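Local coordinates for fervidolysin (Fervidobacterium pennivorans, PDB 1R6V), which degrades keratin into peptides as a subtilisin-like serine protease, allowing its bacterium to grow on native feathers, at residues V44-V55 and V65-T73; M285-G296 and P307-A317. The protein carries 1 engineered substitution. One frame throughout, in Å; residues are numbered along the deposited sequence.

Interaction 1 of 2, residues V44-V55 and V65-T73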
loop_
_atom_site.group_PDB
_atom_site.type_symbol
_atom_site.label_atom_id
_atom_site.label_comp_id
_atom_site.label_asym_id
_atom_site.label_seq_id
_atom_site.Cartn_x
_atom_site.Cartn_y
_atom_site.Cartn_z
ATOM N N VAL A 44 12.865 -5.885 -17.951
ATOM C CA VAL A 44 12.784 -4.476 -17.597
ATOM C C VAL A 44 13.525 -3.664 -18.656
ATOM O O VAL A 44 13.147 -2.535 -18.962
ATOM C CB VAL A 44 13.405 -4.210 -16.200
ATOM C CG1 VAL A 44 13.337 -2.729 -15.861
ATOM C CG2 VAL A 44 12.645 -5.016 -15.137
ATOM N N ASP A 45 14.565 -4.249 -19.238
ATOM C CA ASP A 45 15.323 -3.531 -20.246
ATOM C C ASP A 45 14.475 -3.206 -21.478
ATOM O O ASP A 45 14.764 -2.244 -22.182
ATOM C CB ASP A 45 16.576 -4.319 -20.633
ATOM C CG ASP A 45 17.550 -4.474 -19.465
ATOM O OD1 ASP A 45 17.593 -3.572 -18.596
ATOM O OD2 ASP A 45 18.278 -5.490 -19.429
ATOM N N LYS A 46 13.430 -3.999 -21.728
ATOM C CA LYS A 46 12.540 -3.742 -22.856
ATOM C C LYS A 46 11.722 -2.480 -22.567
ATOM O O LYS A 46 11.391 -1.727 -23.480
ATOM C CB LYS A 46 11.605 -4.928 -23.093
ATOM C CG LYS A 46 12.313 -6.174 -23.598
ATOM C CD LYS A 46 11.323 -7.305 -23.809
ATOM C CE LYS A 46 11.992 -8.538 -24.417
ATOM N NZ LYS A 46 11.005 -9.641 -24.582
ATOM N N ILE A 47 11.397 -2.254 -21.292
ATOM C CA ILE A 47 10.660 -1.058 -20.897
ATOM C C ILE A 47 11.592 0.155 -20.956
ATOM O O ILE A 47 11.190 1.229 -21.400
ATOM C CB ILE A 47 10.101 -1.184 -19.453
ATOM C CG1 ILE A 47 9.030 -2.271 -19.407
ATOM C CG2 ILE A 47 9.510 0.148 -18.997
ATOM C CD1 ILE A 47 8.499 -2.583 -17.990
ATOM N N VAL A 48 12.835 -0.010 -20.504
ATOM C CA VAL A 48 13.784 1.101 -20.518
ATOM C C VAL A 48 13.959 1.607 -21.948
ATOM O O VAL A 48 13.907 2.810 -22.207
ATOM C CB VAL A 48 15.157 0.676 -19.922
ATOM C CG1 VAL A 48 16.196 1.771 -20.137
ATOM C CG2 VAL A 48 14.995 0.416 -18.422
ATOM N N LYS A 49 14.134 0.685 -22.878
ATOM C CA LYS A 49 14.296 1.078 -24.268
ATOM C C LYS A 49 13.023 1.695 -24.844
ATOM O O LYS A 49 13.084 2.689 -25.572
ATOM C CB LYS A 49 14.722 -0.123 -25.102
ATOM C CG LYS A 49 16.033 -0.707 -24.638
ATOM C CD LYS A 49 16.412 -1.913 -25.454
ATOM C CE LYS A 49 17.626 -2.604 -24.871
ATOM N NZ LYS A 49 17.902 -3.870 -25.611
ATOM N N ALA A 50 11.869 1.125 -24.512
ATOM C CA ALA A 50 10.609 1.646 -25.036
ATOM C C ALA A 50 10.341 3.086 -24.603
ATOM O O ALA A 50 9.787 3.879 -25.363
ATOM C CB ALA A 50 9.450 0.744 -24.618
ATOM N N VAL A 51 10.729 3.440 -23.386
ATOM C CA VAL A 51 10.493 4.801 -22.926
ATOM C C VAL A 51 11.794 5.599 -22.957
ATOM O O VAL A 51 11.810 6.796 -22.665
ATOM C CB VAL A 51 9.892 4.808 -21.486
ATOM C CG1 VAL A 51 8.669 3.907 -21.432
ATOM C CG2 VAL A 51 10.927 4.362 -20.466
ATOM N N ASN A 52 12.873 4.932 -23.357
ATOM C CA ASN A 52 14.198 5.539 -23.398
ATOM C C ASN A 52 14.441 6.249 -22.076
ATOM O O ASN A 52 14.783 7.433 -22.029
ATOM C CB ASN A 52 14.319 6.533 -24.553
ATOM C CG ASN A 52 15.741 7.022 -24.734
ATOM O OD1 ASN A 52 16.689 6.284 -24.475
ATOM N ND2 ASN A 52 15.899 8.261 -25.190
ATOM N N GLY A 53 14.258 5.508 -20.991
ATOM C CA GLY A 53 14.442 6.091 -19.682
ATOM C C GLY A 53 15.769 5.736 -19.057
ATOM O O GLY A 53 16.643 5.158 -19.701
ATOM N N LYS A 54 15.920 6.105 -17.794
ATOM C CA LYS A 54 17.140 5.813 -17.078
ATOM C C LYS A 54 16.812 5.180 -15.742
ATOM O O LYS A 54 15.993 5.702 -14.987
ATOM C CB LYS A 54 17.955 7.083 -16.827
ATOM C CG LYS A 54 19.223 6.796 -16.046
ATOM C CD LYS A 54 20.001 8.046 -15.752
ATOM C CE LYS A 54 19.216 9.013 -14.888
ATOM N NZ LYS A 54 20.111 10.111 -14.396
ATOM N N VAL A 55 17.444 4.050 -15.470
ATOM C CA VAL A 55 17.257 3.351 -14.203
ATOM C C VAL A 55 17.947 4.185 -13.129
ATOM O O VAL A 55 19.123 4.512 -13.270
ATOM C CB VAL A 55 17.913 1.954 -14.243
ATOM C CG1 VAL A 55 17.888 1.319 -12.858
ATOM C CG2 VAL A 55 17.183 1.070 -15.243
ATOM N N VAL A 65 12.589 -1.942 -9.993
ATOM C CA VAL A 65 13.527 -1.038 -10.641
ATOM C C VAL A 65 12.724 0.245 -10.829
ATOM O O VAL A 65 11.581 0.185 -11.287
ATOM C CB VAL A 65 13.943 -1.506 -12.055
ATOM C CG1 VAL A 65 14.775 -0.413 -12.726
ATOM C CG2 VAL A 65 14.744 -2.798 -11.988
ATOM N N SER A 66 13.291 1.392 -10.470
ATOM C CA SER A 66 12.599 2.662 -10.666
ATOM C C SER A 66 13.244 3.272 -11.912
ATOM O O SER A 66 14.467 3.273 -12.042
ATOM C CB SER A 66 12.786 3.582 -9.453
ATOM O OG SER A 66 14.147 3.927 -9.296
ATOM N N ILE A 67 12.413 3.770 -12.824
ATOM C CA ILE A 67 12.885 4.341 -14.088
ATOM C C ILE A 67 12.472 5.789 -14.270
ATOM O O ILE A 67 11.289 6.113 -14.231
ATOM C CB ILE A 67 12.317 3.544 -15.285
ATOM C CG1 ILE A 67 12.693 2.069 -15.149
ATOM C CG2 ILE A 67 12.813 4.152 -16.616
ATOM C CD1 ILE A 67 12.069 1.172 -16.213
ATOM N N LYS A 68 13.449 6.667 -14.471
ATOM C CA LYS A 68 13.163 8.077 -14.704
ATOM C C LYS A 68 12.805 8.175 -16.197
ATOM O O LYS A 68 13.484 7.590 -17.038
ATOM C CB LYS A 68 14.402 8.910 -14.396
ATOM C CG LYS A 68 14.090 10.324 -14.016
ATOM C CD LYS A 68 15.354 11.130 -13.844
ATOM C CE LYS A 68 15.029 12.428 -13.147
ATOM N NZ LYS A 68 13.800 13.044 -13.720
ATOM N N LEU A 69 11.749 8.922 -16.513
ATOM C CA LEU A 69 11.257 9.039 -17.890
ATOM C C LEU A 69 11.901 10.024 -18.875
ATOM O O LEU A 69 11.662 9.942 -20.082
ATOM C CB LEU A 69 9.752 9.307 -17.858
ATOM C CG LEU A 69 8.940 8.240 -17.116
ATOM C CD1 LEU A 69 7.464 8.610 -17.129
ATOM C CD2 LEU A 69 9.155 6.889 -17.778
ATOM N N ASN A 70 12.682 10.968 -18.382
ATOM C CA ASN A 70 13.335 11.928 -19.278
ATOM C C ASN A 70 12.434 12.529 -20.368
ATOM O O ASN A 70 12.457 12.075 -21.513
ATOM C CB ASN A 70 14.543 11.287 -19.974
ATOM C CG ASN A 70 15.461 10.543 -19.018
ATOM O OD1 ASN A 70 15.585 10.890 -17.836
ATOM N ND2 ASN A 70 16.125 9.511 -19.538
ATOM N N GLY A 71 11.656 13.550 -20.019
ATOM C CA GLY A 71 10.802 14.213 -20.991
ATOM C C GLY A 71 9.616 13.418 -21.507
ATOM O O GLY A 71 9.350 13.387 -22.711
ATOM N N MET A 72 8.899 12.775 -20.594
ATOM C CA MET A 72 7.729 11.974 -20.944
ATOM C C MET A 72 6.922 11.865 -19.655
ATOM O O MET A 72 7.495 11.903 -18.562
ATOM C CB MET A 72 8.184 10.588 -21.418
ATOM C CG MET A 72 7.178 9.811 -22.250
ATOM S SD MET A 72 7.783 8.156 -22.804
ATOM C CE MET A 72 8.908 8.595 -24.113
ATOM N N THR A 73 5.600 11.768 -19.772
ATOM C CA THR A 73 4.755 11.654 -18.586
ATOM C C THR A 73 4.513 10.179 -18.302
ATOM O O THR A 73 4.768 9.324 -19.144
ATOM C CB THR A 73 3.372 12.313 -18.787
ATOM O OG1 THR A 73 2.645 11.585 -19.782
ATOM C CG2 THR A 73 3.519 13.761 -19.247
#
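I67 reaches from strand 65-68 up to helix 44-51 and has the largest share of any one residue in the contact. Its CG1 stands beside the backbone N (chi1 -56°), anti to the carbonyl carbon, which sends CD1 among three helix side chains: V48 CG2 at 3.7 Å, I47 CG2 at 3.9 Å and V44 CG1 a little farther off. The I47 side chain lies crosswise to it, and that of V44 runs alongside but the other way. The other methyl, CG2, sits over the backbone of G53 and K54. Toward the ends of the contact, V44 CG1 rests on V65 CB, V65 CG1 packs against V55 CG1 at 3.6 Å, and V51 CG2 meets L69 CD2. M72, bent at its last torsion, lays SD near V51 CB and CE 3.7 Å from V51 O.

The polar part is backbone. K54 and K68 form an antiparallel hydrogen-bonded pair, K54 N to K68 O at 3.0 Å and K68 N to K54 O at 2.8 Å. Their side chains leave on the face away from the helix.

The chain turns between helix and strand through a Schellman motif, with N52 at positive phi and G53 N bonded to V48 O. Helices 41-51 and 74-81 share one face of a four-stranded antiparallel sheet, the hairpin 54-59/64-68 at its edge, consistent with the open-faced alpha/beta sandwich of subtilisin-type propeptides.

Interaction 2 of 2, residues M285-G296 and P307-A317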
loop_
_atom_site.group_PDB
_atom_site.type_symbol
_atom_site.label_atom_id
_atom_site.label_comp_id
_atom_site.label_asym_id
_atom_site.label_seq_id
_atom_site.Cartn_x
_atom_site.Cartn_y
_atom_site.Cartn_z
ATOM N N MET A 285 7.977 -7.597 7.271
ATOM C CA MET A 285 7.254 -8.500 8.176
ATOM C C MET A 285 7.703 -9.962 8.017
ATOM O O MET A 285 7.743 -10.720 9.000
ATOM C CB MET A 285 5.732 -8.351 7.984
ATOM C CG MET A 285 5.216 -6.982 8.468
ATOM S SD MET A 285 3.402 -6.758 8.557
ATOM C CE MET A 285 2.964 -6.469 6.775
ATOM N N GLU A 286 8.059 -10.339 6.795
ATOM C CA GLU A 286 8.527 -11.704 6.536
ATOM C C GLU A 286 9.866 -11.927 7.228
ATOM O O GLU A 286 10.233 -13.060 7.542
ATOM C CB GLU A 286 8.636 -11.958 5.026
ATOM C CG GLU A 286 7.317 -12.414 4.409
ATOM C CD GLU A 286 7.313 -12.412 2.887
ATOM O OE1 GLU A 286 8.392 -12.598 2.281
ATOM O OE2 GLU A 286 6.217 -12.237 2.301
ATOM N N HIS A 287 10.596 -10.843 7.466
ATOM C CA HIS A 287 11.868 -10.911 8.163
ATOM C C HIS A 287 11.638 -10.722 9.666
ATOM O O HIS A 287 12.584 -10.569 10.438
ATOM C CB HIS A 287 12.839 -9.848 7.626
ATOM C CG HIS A 287 13.445 -10.203 6.305
ATOM N ND1 HIS A 287 14.662 -10.843 6.194
ATOM C CD2 HIS A 287 12.974 -10.069 5.044
ATOM C CE1 HIS A 287 14.913 -11.090 4.921
ATOM N NE2 HIS A 287 13.905 -10.632 4.203
ATOM N N GLY A 288 10.365 -10.731 10.063
ATOM C CA GLY A 288 10.003 -10.603 11.464
ATOM C C GLY A 288 9.961 -9.205 12.044
ATOM O O GLY A 288 9.931 -9.064 13.264
ATOM N N VAL A 289 9.952 -8.178 11.199
ATOM C CA VAL A 289 9.923 -6.809 11.708
ATOM C C VAL A 289 8.491 -6.340 11.890
ATOM O O VAL A 289 7.635 -6.555 11.020
ATOM C CB VAL A 289 10.636 -5.804 10.771
ATOM C CG1 VAL A 289 11.996 -6.347 10.304
ATOM C CG2 VAL A 289 9.755 -5.477 9.621
ATOM N N VAL A 290 8.244 -5.680 13.020
ATOM C CA VAL A 290 6.925 -5.152 13.362
ATOM C C VAL A 290 6.818 -3.765 12.760
ATOM O O VAL A 290 7.763 -2.992 12.843
ATOM C CB VAL A 290 6.758 -5.070 14.901
ATOM C CG1 VAL A 290 5.435 -4.368 15.274
ATOM C CG2 VAL A 290 6.765 -6.488 15.462
ATOM N N MET A 291 5.677 -3.463 12.144
ATOM C CA MET A 291 5.480 -2.165 11.509
ATOM C C MET A 291 4.340 -1.422 12.200
ATOM O O MET A 291 3.194 -1.827 12.080
ATOM C CB MET A 291 5.168 -2.366 10.016
ATOM C CG MET A 291 6.332 -3.038 9.230
ATOM S SD MET A 291 7.910 -2.116 9.023
ATOM C CE MET A 291 7.851 -1.685 7.202
ATOM N N VAL A 292 4.689 -0.352 12.919
ATOM C CA VAL A 292 3.735 0.488 13.656
ATOM C C VAL A 292 3.450 1.705 12.776
ATOM O O VAL A 292 4.381 2.383 12.325
ATOM C CB VAL A 292 4.344 0.937 15.015
ATOM C CG1 VAL A 292 3.349 1.827 15.773
ATOM C CG2 VAL A 292 4.685 -0.317 15.871
ATOM N N VAL A 293 2.176 1.963 12.514
ATOM C CA VAL A 293 1.793 3.088 11.653
ATOM C C VAL A 293 0.713 3.902 12.328
ATOM O O VAL A 293 -0.261 3.356 12.862
ATOM C CB VAL A 293 1.242 2.593 10.301
ATOM C CG1 VAL A 293 0.938 3.781 9.377
ATOM C CG2 VAL A 293 2.234 1.647 9.668
ATOM N N SER A 294 0.864 5.218 12.298
ATOM C CA SER A 294 -0.153 6.035 12.929
ATOM C C SER A 294 -1.434 6.029 12.081
ATOM O O SER A 294 -1.393 5.929 10.845
ATOM C CB SER A 294 0.357 7.465 13.089
ATOM O OG SER A 294 0.387 8.061 11.814
ATOM N N ALA A 295 -2.575 6.101 12.761
ATOM C CA ALA A 295 -3.879 6.168 12.096
ATOM C C ALA A 295 -3.933 7.536 11.404
ATOM O O ALA A 295 -3.124 8.408 11.700
ATOM C CB ALA A 295 -5.004 6.075 13.135
ATOM N N GLY A 296 -4.885 7.720 10.497
ATOM C CA GLY A 296 -5.014 8.984 9.784
ATOM C C GLY A 296 -4.917 10.262 10.605
ATOM O O GLY A 296 -5.007 10.246 11.838
ATOM N N PRO A 307 0.729 3.641 3.939
ATOM C CA PRO A 307 0.711 2.243 4.395
ATOM C C PRO A 307 -0.188 1.775 5.533
ATOM O O PRO A 307 -0.231 0.578 5.790
ATOM C CB PRO A 307 2.179 1.973 4.727
ATOM C CG PRO A 307 2.579 3.288 5.356
ATOM C CD PRO A 307 1.979 4.304 4.353
ATOM N N ALA A 308 -0.900 2.671 6.211
ATOM C CA ALA A 308 -1.759 2.249 7.325
ATOM C C ALA A 308 -2.733 1.132 6.955
ATOM O O ALA A 308 -3.022 0.255 7.773
ATOM C CB ALA A 308 -2.549 3.466 7.876
ATOM N N GLY A 309 -3.241 1.173 5.721
ATOM C CA GLY A 309 -4.204 0.184 5.258
ATOM C C GLY A 309 -3.688 -1.183 4.840
ATOM O O GLY A 309 -4.489 -2.055 4.492
ATOM N N TYR A 310 -2.375 -1.396 4.843
ATOM C CA TYR A 310 -1.868 -2.725 4.462
ATOM C C TYR A 310 -2.097 -3.713 5.606
ATOM O O TYR A 310 -1.847 -3.393 6.773
ATOM C CB TYR A 310 -0.373 -2.662 4.138
ATOM C CG TYR A 310 -0.054 -1.899 2.861
ATOM C CD1 TYR A 310 0.986 -0.971 2.830
ATOM C CD2 TYR A 310 -0.775 -2.125 1.687
ATOM C CE1 TYR A 310 1.301 -0.274 1.659
ATOM C CE2 TYR A 310 -0.463 -1.433 0.506
ATOM C CZ TYR A 310 0.579 -0.513 0.514
ATOM O OH TYR A 310 0.906 0.153 -0.645
ATOM N N PRO A 311 -2.567 -4.933 5.292
ATOM C CA PRO A 311 -2.798 -5.901 6.369
ATOM C C PRO A 311 -1.535 -6.293 7.107
ATOM O O PRO A 311 -0.476 -6.461 6.493
ATOM C CB PRO A 311 -3.450 -7.080 5.648
ATOM C CG PRO A 311 -2.898 -6.983 4.233
ATOM C CD PRO A 311 -2.963 -5.485 3.985
ATOM N N GLY A 312 -1.647 -6.399 8.431
ATOM C CA GLY A 312 -0.524 -6.807 9.246
ATOM C C GLY A 312 0.137 -5.733 10.090
ATOM O O GLY A 312 0.804 -6.048 11.084
ATOM N N VAL A 313 -0.003 -4.474 9.687
ATOM C CA VAL A 313 0.605 -3.396 10.451
ATOM C C VAL A 313 -0.183 -3.175 11.734
ATOM O O VAL A 313 -1.318 -3.636 11.859
ATOM C CB VAL A 313 0.623 -2.057 9.672
ATOM C CG1 VAL A 313 1.284 -2.250 8.323
ATOM C CG2 VAL A 313 -0.767 -1.505 9.528
ATOM N N ILE A 314 0.447 -2.505 12.691
ATOM C CA ILE A 314 -0.205 -2.171 13.953
ATOM C C ILE A 314 -0.576 -0.695 13.808
ATOM O O ILE A 314 0.292 0.177 13.888
ATOM C CB ILE A 314 0.742 -2.315 15.151
ATOM C CG1 ILE A 314 1.222 -3.768 15.275
ATOM C CG2 ILE A 314 0.032 -1.874 16.421
ATOM C CD1 ILE A 314 2.096 -4.032 16.514
ATOM N N GLN A 315 -1.856 -0.415 13.585
ATOM C CA GLN A 315 -2.301 0.974 13.411
ATOM C C GLN A 315 -2.633 1.581 14.776
ATOM O O GLN A 315 -3.331 0.969 15.577
ATOM C CB GLN A 315 -3.510 1.025 12.476
ATOM C CG GLN A 315 -3.952 2.443 12.161
ATOM C CD GLN A 315 -5.086 2.499 11.141
ATOM O OE1 GLN A 315 -5.284 1.569 10.360
ATOM N NE2 GLN A 315 -5.823 3.603 11.140
ATOM N N VAL A 316 -2.136 2.790 15.029
ATOM C CA VAL A 316 -2.286 3.428 16.330
ATOM C C VAL A 316 -3.076 4.726 16.352
ATOM O O VAL A 316 -2.814 5.632 15.562
ATOM C CB VAL A 316 -0.883 3.715 16.913
ATOM C CG1 VAL A 316 -0.972 4.357 18.284
ATOM C CG2 VAL A 316 -0.076 2.426 16.955
ATOM N N ALA A 317 -4.033 4.814 17.270
ATOM C CA ALA A 317 -4.837 6.023 17.413
ATOM C C ALA A 317 -4.284 6.904 18.523
ATOM O O ALA A 317 -3.619 6.430 19.443
ATOM C CB ALA A 317 -6.275 5.651 17.725
HETATM O O HOH W 1 3.692 -5.572 11.923
#
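V293 and I314 lie on neighbouring parallel strands, and their backbones join at V293 N to I314 O, 2.9 Å. I314 N in turn gives a nearly straight bond (173°) to M291 O, and V316 N bonds to V293 O. Just before strand 314-317 begins, one water bridges across, accepting from M291 N and donating to G312 O.

On one face, V290 CG1 meets I314 CD1 at 3.6 Å and V292 CG1 meets V316 CG2 at 3.7 Å. On the other, V293 spreads its two methyls: CG1, anti to the backbone N (chi1 -176°), presses on A308 at 3.7 Å from its CA, while CG2 rests on V313 CB. Q315 runs extended from this face beside A295, bringing NE2 within 3.3 Å of A295 CB. An alanine in place of Q315 would probably leave A295 without this cover and S335 without its weak hydrogen bond from the amide.

These strands belong to the parallel core of the subtilase alpha/beta fold, strand 263-269 flanking 290-294 on its other edge. Helix 380-397 covers the V292 and V316 face through T388, A383 and V387.

Farther out, M285 at the end of helix 275-286 sets SD 3.7 Å from G312 O and CE 3.5 Å from P311 O. P491 of strand 487-494 touches both M285 and P311, bringing the neighbouring beta-sandwich domain against this loop.

How the interactions relate
The two contacts belong to different parts of the zymogen and do not touch: their centres are 32 Å apart and their nearest atoms about 15 Å. Interaction 1 lies within the propeptide, assigned to the first 121 residues, and away from the annotated sites. Interaction 2 is buried in the catalytic domain, where the side chain of S294 comes to about 5 Å from that of S381 and about 8 Å from that of D162, both assigned to the charge relay system. The third member of that system is an engineered alanine, A200. Interaction 1 closes along the chain before interaction 2 opens, and the two fall in different sequence families.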